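Local coordinates for protein yciF (Escherichia coli, PDB 2GS4) that is a homodimeric stress protein of unknown molecular function that, as a rubrerythrin-like member of the ferritin clan, probably binds metal, at residues Thr5-Phe10 / Leu127-Ala132; Ala105-Glu110 / Lys149-Ala154; Thr119-Ala124 / Leu135-Leu140. All coordinates share one frame; numbering follows the deposited sequence.

Contact 1. Residues Thr5-Phe10 / Leu127-Ala132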
# COMPACT_ATOMS: atom_id res chain seq x y z
N THR A 5 -9.36 -16.09 10.68
CA THR A 5 -9.68 -17.01 9.59
C THR A 5 -9.37 -16.34 8.26
O THR A 5 -9.17 -15.13 8.20
CB THR A 5 -11.16 -17.42 9.59
OG1 THR A 5 -11.97 -16.31 9.19
CG2 THR A 5 -11.58 -17.86 10.99
N ILE A 6 -9.31 -17.15 7.20
CA ILE A 6 -9.03 -16.66 5.85
C ILE A 6 -10.12 -15.66 5.51
O ILE A 6 -9.91 -14.65 4.85
CB ILE A 6 -9.07 -17.83 4.86
CG1 ILE A 6 -7.97 -18.84 5.22
CG2 ILE A 6 -8.95 -17.34 3.43
CD1 ILE A 6 -6.60 -18.21 5.40
N GLU A 7 -11.30 -15.99 6.02
CA GLU A 7 -12.50 -15.20 5.84
C GLU A 7 -12.31 -13.79 6.43
O GLU A 7 -12.65 -12.80 5.78
CB GLU A 7 -13.66 -15.93 6.52
CG GLU A 7 -14.88 -16.04 5.66
CD GLU A 7 -15.33 -14.69 5.18
OE1 GLU A 7 -15.29 -13.75 6.00
OE2 GLU A 7 -15.71 -14.57 4.00
N ASP A 8 -11.76 -13.69 7.64
CA ASP A 8 -11.53 -12.38 8.25
C ASP A 8 -10.53 -11.59 7.41
O ASP A 8 -10.69 -10.40 7.20
CB ASP A 8 -10.96 -12.48 9.67
CG ASP A 8 -11.90 -13.14 10.66
OD1 ASP A 8 -13.13 -12.90 10.61
OD2 ASP A 8 -11.40 -13.88 11.53
N VAL A 9 -9.48 -12.27 6.94
CA VAL A 9 -8.46 -11.62 6.11
C VAL A 9 -9.12 -11.12 4.83
O VAL A 9 -8.87 -10.00 4.40
CB VAL A 9 -7.31 -12.59 5.72
CG1 VAL A 9 -6.36 -11.90 4.73
CG2 VAL A 9 -6.53 -13.03 6.95
N PHE A 10 -9.95 -11.96 4.23
CA PHE A 10 -10.64 -11.58 3.00
C PHE A 10 -11.55 -10.37 3.21
O PHE A 10 -11.50 -9.43 2.41
CB PHE A 10 -11.45 -12.75 2.44
CG PHE A 10 -12.19 -12.42 1.17
CD1 PHE A 10 -13.57 -12.25 1.18
CD2 PHE A 10 -11.52 -12.27 -0.04
CE1 PHE A 10 -14.27 -11.92 0.01
CE2 PHE A 10 -12.20 -11.95 -1.21
CZ PHE A 10 -13.58 -11.78 -1.18
N LEU A 127 -11.80 -19.65 -0.82
CA LEU A 127 -12.83 -19.72 0.21
C LEU A 127 -14.11 -20.34 -0.34
O LEU A 127 -15.10 -20.49 0.37
CB LEU A 127 -13.11 -18.33 0.79
CG LEU A 127 -12.05 -17.74 1.72
CD1 LEU A 127 -12.19 -16.22 1.77
CD2 LEU A 127 -12.18 -18.34 3.11
N GLY A 128 -14.09 -20.69 -1.62
CA GLY A 128 -15.26 -21.28 -2.24
C GLY A 128 -16.31 -20.28 -2.68
O GLY A 128 -17.46 -20.66 -2.90
N TYR A 129 -15.93 -19.01 -2.79
CA TYR A 129 -16.88 -17.98 -3.23
C TYR A 129 -16.72 -17.81 -4.74
O TYR A 129 -16.05 -16.89 -5.21
CB TYR A 129 -16.61 -16.63 -2.56
CG TYR A 129 -16.64 -16.67 -1.05
CD1 TYR A 129 -17.27 -17.72 -0.39
CD2 TYR A 129 -16.02 -15.68 -0.29
CE1 TYR A 129 -17.28 -17.79 1.00
CE2 TYR A 129 -16.02 -15.74 1.09
CZ TYR A 129 -16.65 -16.80 1.73
OH TYR A 129 -16.64 -16.89 3.11
N ARG A 130 -17.35 -18.71 -5.48
CA ARG A 130 -17.29 -18.74 -6.93
C ARG A 130 -17.66 -17.43 -7.64
O ARG A 130 -16.88 -16.90 -8.42
CB ARG A 130 -18.20 -19.87 -7.44
CG ARG A 130 -18.07 -20.18 -8.91
CD ARG A 130 -19.36 -20.78 -9.44
NE ARG A 130 -20.45 -19.81 -9.42
CZ ARG A 130 -21.47 -19.83 -8.57
NH1 ARG A 130 -21.56 -20.79 -7.66
NH2 ARG A 130 -22.40 -18.89 -8.63
N LYS A 131 -18.85 -16.91 -7.36
CA LYS A 131 -19.30 -15.68 -8.00
C LYS A 131 -18.38 -14.52 -7.67
O LYS A 131 -18.11 -13.66 -8.52
CB LYS A 131 -20.73 -15.35 -7.57
CG LYS A 131 -21.28 -14.10 -8.20
CD LYS A 131 -22.78 -13.99 -8.01
CE LYS A 131 -23.30 -12.73 -8.68
NZ LYS A 131 -22.88 -12.67 -10.10
N ALA A 132 -17.89 -14.48 -6.44
CA ALA A 132 -16.99 -13.41 -6.04
C ALA A 132 -15.70 -13.49 -6.85
O ALA A 132 -15.27 -12.49 -7.42
CB ALA A 132 -16.69 -13.51 -4.54
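Leu127 reaches across to Ile6 and Phe10, tying the start of helix 6-33 to the tight turn that joins helices 95-126 and 130-159 at one end of the ferritin-like bundle. That turn is closed by a Schellman motif at Gly128, whose phi is positive, and Tyr129 follows at the N-cap of the next helix. The compact part of the contact is apolar and uses both methyls of Leu127. CD2 sits 3.4 Å from Ile6 CG2, closer than carbons usually pack, while CD1 lies 3.6 Å from Phe10 CB. Ile6 presents CG2 to Leu127 while the end of its side chain leads away; Gln126 of the second subunit also packs on Ile6. Phe10 is buried, with CG anti to the backbone N (chi1 180°), which carries the ring in among Leu120, Leu123 and Ala124 of helix 95-126. There Tyr129 turns its edge to the Phe10 face in an offset edge-to-face pair, with centroids 6.0 Å apart and planes at 66°. Leu127 CB stands 3.8 Å above the centre of the Tyr129 ring.

The looser, more open side lies at Gly128, which is exposed, and at the partly exposed helix start, where Thr5 and Asp8 form a capping box in which Asp8 N donates to Thr5 OG1 over 3.1 Å.

A polar bond links the partly exposed Glu7 to the buried Tyr129, whose ring is flanked by Glu65 and Leu68. Glu7 bends at chi2 to bring its carboxylate to the Tyr129 hydroxyl, which also bonds Asn67 ND2. Replacing Tyr129 by an alanine would probably leave Glu7 without this donor and open a gap beside Phe10 and Leu127. Tyr129 OH donates to Glu7 OE2 over 2.7 Å, arriving on the anti side of the carboxylate, 24° out of its plane.

Contact 2. Residues Ala105-Glu110 / Lys149-Ala154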
# COMPACT_ATOMS: atom_id res chain seq x y z
N ALA A 105 2.67 8.18 -11.79
CA ALA A 105 1.98 8.12 -10.51
C ALA A 105 0.75 7.23 -10.66
O ALA A 105 0.46 6.41 -9.80
CB ALA A 105 1.57 9.52 -10.07
N ALA A 106 0.04 7.39 -11.78
CA ALA A 106 -1.15 6.58 -12.04
C ALA A 106 -0.81 5.10 -12.19
O ALA A 106 -1.61 4.24 -11.83
CB ALA A 106 -1.87 7.09 -13.29
N GLN A 107 0.38 4.81 -12.73
CA GLN A 107 0.80 3.42 -12.90
C GLN A 107 1.12 2.80 -11.53
O GLN A 107 1.02 1.58 -11.36
CB GLN A 107 2.02 3.34 -13.82
CG GLN A 107 1.73 3.69 -15.28
CD GLN A 107 3.00 3.70 -16.12
OE1 GLN A 107 3.11 3.01 -17.13
NE2 GLN A 107 3.98 4.49 -15.70
N LYS A 108 1.52 3.63 -10.57
CA LYS A 108 1.81 3.16 -9.22
C LYS A 108 0.49 2.76 -8.58
O LYS A 108 0.40 1.76 -7.88
CB LYS A 108 2.50 4.26 -8.39
CG LYS A 108 3.96 4.53 -8.75
CD LYS A 108 4.84 3.33 -8.42
CE LYS A 108 6.32 3.63 -8.66
NZ LYS A 108 7.17 2.48 -8.23
N VAL A 109 -0.53 3.58 -8.81
CA VAL A 109 -1.86 3.31 -8.29
C VAL A 109 -2.32 1.99 -8.91
O VAL A 109 -2.89 1.14 -8.22
CB VAL A 109 -2.86 4.48 -8.62
CG1 VAL A 109 -4.31 3.99 -8.49
CG2 VAL A 109 -2.64 5.64 -7.67
N GLU A 110 -2.03 1.78 -10.19
CA GLU A 110 -2.42 0.53 -10.83
C GLU A 110 -1.63 -0.67 -10.32
O GLU A 110 -2.18 -1.76 -10.18
CB GLU A 110 -2.31 0.62 -12.36
CG GLU A 110 -3.35 1.56 -12.99
CD GLU A 110 -4.75 1.36 -12.42
OE1 GLU A 110 -5.30 0.26 -12.54
OE2 GLU A 110 -5.28 2.33 -11.85
N LYS A 149 -3.05 0.81 -21.10
CA LYS A 149 -3.38 2.06 -21.77
C LYS A 149 -2.46 3.17 -21.23
O LYS A 149 -2.01 4.02 -21.99
CB LYS A 149 -4.86 2.40 -21.55
CG LYS A 149 -5.27 3.79 -22.03
CD LYS A 149 -4.75 4.13 -23.42
CE LYS A 149 -5.48 3.37 -24.52
NZ LYS A 149 -5.45 1.90 -24.31
N LEU A 150 -2.19 3.15 -19.93
CA LEU A 150 -1.32 4.15 -19.32
C LEU A 150 0.10 4.02 -19.88
O LEU A 150 0.79 5.02 -20.06
CB LEU A 150 -1.28 4.00 -17.79
CG LEU A 150 -2.42 4.61 -16.97
CD1 LEU A 150 -2.23 4.29 -15.49
CD2 LEU A 150 -2.43 6.12 -17.18
N THR A 151 0.52 2.80 -20.16
CA THR A 151 1.85 2.58 -20.71
C THR A 151 1.93 3.09 -22.15
O THR A 151 2.94 3.66 -22.56
CB THR A 151 2.23 1.09 -20.69
OG1 THR A 151 2.62 0.71 -19.36
CG2 THR A 151 3.39 0.82 -21.65
N ASP A 152 0.86 2.88 -22.92
CA ASP A 152 0.82 3.35 -24.30
C ASP A 152 0.95 4.86 -24.26
O ASP A 152 1.60 5.47 -25.10
CB ASP A 152 -0.50 2.96 -24.96
CG ASP A 152 -0.67 1.46 -25.10
OD1 ASP A 152 -1.83 1.00 -25.18
OD2 ASP A 152 0.35 0.74 -25.15
N LEU A 153 0.31 5.47 -23.26
CA LEU A 153 0.35 6.91 -23.12
C LEU A 153 1.74 7.39 -22.70
O LEU A 153 2.21 8.41 -23.18
CB LEU A 153 -0.71 7.37 -22.11
CG LEU A 153 -2.11 7.11 -22.66
CD1 LEU A 153 -3.16 7.44 -21.62
CD2 LEU A 153 -2.32 7.93 -23.92
N ALA A 154 2.40 6.64 -21.83
CA ALA A 154 3.74 7.03 -21.41
C ALA A 154 4.65 7.00 -22.63
O ALA A 154 5.45 7.92 -22.84
CB ALA A 154 4.27 6.08 -20.34
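The flat amide of Gln107 is approached by Thr151 at its oxygen end: Thr151 OG1 donates to Gln107 OE1 over 3.2 Å. With a C=O...donor angle of 162°, the hydroxyl comes almost straight at the oxygen. The second flat group, the carboxylate of Glu110, plays a different part, since Glu110 meets the other helix through its aliphatic CG. This carbon lies 3.9 Å from Leu150 CD1, and the two side chains run nearly perpendicular to each other.

Leu150 supplies the apolar centre of the contact. Its CD1 methyl approaches Ala106 CB to 3.6 Å and the backbone N of Gln107 to 3.8 Å, resting in the surface of helix 95-126. The stem of Gln107 slides antiparallel along Leu150, CG being 3.9 Å from Leu150 CB. Because the Gln107 chain is extended beyond CG (chi2 175°), it passes Leu150 and delivers the amide to Thr151 at the partly exposed margin. On the buried side, Phe44 of helix 38-63 packs on Ala106 and His47 on Glu110.

The short helical segments run antiparallel at 159°, with axes 10.2 Å apart. Such a pairing belongs to the ferritin-like helical bundle, and the closeness of Glu110 to Glu143 recalls the acidic metal centres of that fold, without itself establishing metal binding.

Contact 3. Residues Thr119-Ala124 / Leu135-Leu140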
# COMPACT_ATOMS: atom_id res chain seq x y z
N THR A 119 -4.91 -10.67 -5.23
CA THR A 119 -4.99 -11.27 -3.90
C THR A 119 -6.44 -11.60 -3.51
O THR A 119 -6.73 -12.70 -3.06
CB THR A 119 -4.36 -10.32 -2.84
OG1 THR A 119 -2.95 -10.18 -3.11
CG2 THR A 119 -4.55 -10.88 -1.44
N LEU A 120 -7.35 -10.65 -3.70
CA LEU A 120 -8.76 -10.86 -3.35
C LEU A 120 -9.40 -11.97 -4.17
O LEU A 120 -10.16 -12.78 -3.64
CB LEU A 120 -9.56 -9.55 -3.52
CG LEU A 120 -9.31 -8.45 -2.48
CD1 LEU A 120 -9.92 -7.14 -2.96
CD2 LEU A 120 -9.91 -8.86 -1.14
N ALA A 121 -9.10 -12.02 -5.46
CA ALA A 121 -9.66 -13.05 -6.34
C ALA A 121 -9.21 -14.45 -5.91
O ALA A 121 -10.01 -15.38 -5.89
CB ALA A 121 -9.25 -12.78 -7.78
N THR A 122 -7.92 -14.59 -5.56
CA THR A 122 -7.39 -15.88 -5.13
C THR A 122 -8.01 -16.29 -3.79
O THR A 122 -8.42 -17.44 -3.61
CB THR A 122 -5.82 -15.84 -5.01
OG1 THR A 122 -5.25 -15.56 -6.29
CG2 THR A 122 -5.27 -17.18 -4.53
N LEU A 123 -8.11 -15.35 -2.86
CA LEU A 123 -8.71 -15.64 -1.56
C LEU A 123 -10.17 -16.06 -1.75
O LEU A 123 -10.61 -17.05 -1.19
CB LEU A 123 -8.63 -14.42 -0.64
CG LEU A 123 -7.22 -14.06 -0.16
CD1 LEU A 123 -7.30 -12.91 0.82
CD2 LEU A 123 -6.57 -15.27 0.50
N ALA A 124 -10.91 -15.30 -2.55
CA ALA A 124 -12.30 -15.63 -2.81
C ALA A 124 -12.38 -17.04 -3.39
O ALA A 124 -13.21 -17.84 -2.97
CB ALA A 124 -12.92 -14.62 -3.77
N LEU A 135 -16.11 -12.17 -10.32
CA LEU A 135 -16.26 -10.73 -10.31
C LEU A 135 -14.93 -10.03 -10.08
O LEU A 135 -14.60 -9.07 -10.76
CB LEU A 135 -17.24 -10.30 -9.24
CG LEU A 135 -18.66 -10.78 -9.49
CD1 LEU A 135 -19.51 -10.48 -8.29
CD2 LEU A 135 -19.20 -10.12 -10.75
N LEU A 136 -14.18 -10.51 -9.09
CA LEU A 136 -12.91 -9.91 -8.78
C LEU A 136 -11.92 -10.05 -9.93
O LEU A 136 -11.10 -9.15 -10.15
CB LEU A 136 -12.35 -10.51 -7.49
CG LEU A 136 -13.21 -10.21 -6.25
CD1 LEU A 136 -12.88 -11.21 -5.16
CD2 LEU A 136 -12.97 -8.78 -5.78
N LYS A 137 -12.00 -11.15 -10.68
CA LYS A 137 -11.09 -11.31 -11.81
C LYS A 137 -11.49 -10.33 -12.91
O LYS A 137 -10.66 -9.93 -13.73
CB LYS A 137 -11.08 -12.77 -12.29
CG LYS A 137 -10.15 -13.66 -11.43
CD LYS A 137 -10.39 -15.16 -11.66
CE LYS A 137 -9.65 -16.01 -10.62
NZ LYS A 137 -8.17 -16.08 -10.79
N GLU A 138 -12.76 -9.94 -12.93
CA GLU A 138 -13.22 -8.99 -13.94
C GLU A 138 -12.60 -7.63 -13.65
O GLU A 138 -12.15 -6.94 -14.56
CB GLU A 138 -14.75 -8.90 -13.95
CG GLU A 138 -15.38 -10.17 -14.51
CD GLU A 138 -16.89 -10.09 -14.61
OE1 GLU A 138 -17.48 -11.04 -15.17
OE2 GLU A 138 -17.49 -9.10 -14.14
N THR A 139 -12.57 -7.23 -12.39
CA THR A 139 -11.97 -5.95 -12.06
C THR A 139 -10.47 -6.06 -12.31
O THR A 139 -9.86 -5.16 -12.88
CB THR A 139 -12.23 -5.55 -10.61
OG1 THR A 139 -13.64 -5.31 -10.44
CG2 THR A 139 -11.48 -4.28 -10.26
N LEU A 140 -9.88 -7.17 -11.89
CA LEU A 140 -8.46 -7.38 -12.09
C LEU A 140 -8.09 -7.11 -13.55
O LEU A 140 -7.17 -6.35 -13.83
CB LEU A 140 -8.05 -8.80 -11.73
CG LEU A 140 -6.60 -9.14 -12.07
CD1 LEU A 140 -5.66 -8.21 -11.32
CD2 LEU A 140 -6.31 -10.59 -11.73
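Leu136 holds CG anti to its own carbonyl carbon (chi1 -64°) and, with chi2 at 160°, drives CD1 across to Leu120 and Ala124. The methyl lies 3.7 Å from Ala124 CB and 3.5 Å from Leu120 O, so it rests between two successive turns of helix 95-126. Leu120 adds its CB, 4.1 Å from the same methyl. Farther back along the side chain, Leu136 CB meets Ala121 CB at 3.9 Å. The small Ala121 lets the backbones come close: its CA is the nearest to that of Leu136, 5.1 Å away.

Lys137 borders this apolar patch. Its aliphatic CG lies 3.9 Å from Ala121 CB, and the chain bends at chi4 before the amine, which forms a salt bridge with Glu125 on the same helix as Ala121. Tyr117 packs on Leu136, and Leu13 and Thr17 of helix 6-33 pack on Leu120.

With axes 8.6 Å apart and directions opposed at 163°, the two segments form the close-packed, alanine-lined part of an antiparallel helical hairpin, here built from the last two long helices of the ferritin-like bundle.

How the contacts relate
All three contacts involve helix 130-159. Contacts 2 and 3 lie along its pairing with helix 95-126, with centres about 21 Å apart and nearest atoms about 7 Å apart; contact 3 is closer to the turn between these helices. Contact 1 adds helix 6-33 at that turn. Its centre is about 10 Å from that of contact 3, and the two touch: Tyr129 N probably bonds Ala124 O at 3.0 Å, and Phe10 CE2 packs 3.3 Å from Leu120 O. Both also meet the second subunit. Contacts 1 and 2 lie on opposite sides of the chain centre, their centres about 30 Å and nearest atoms about 17 Å apart.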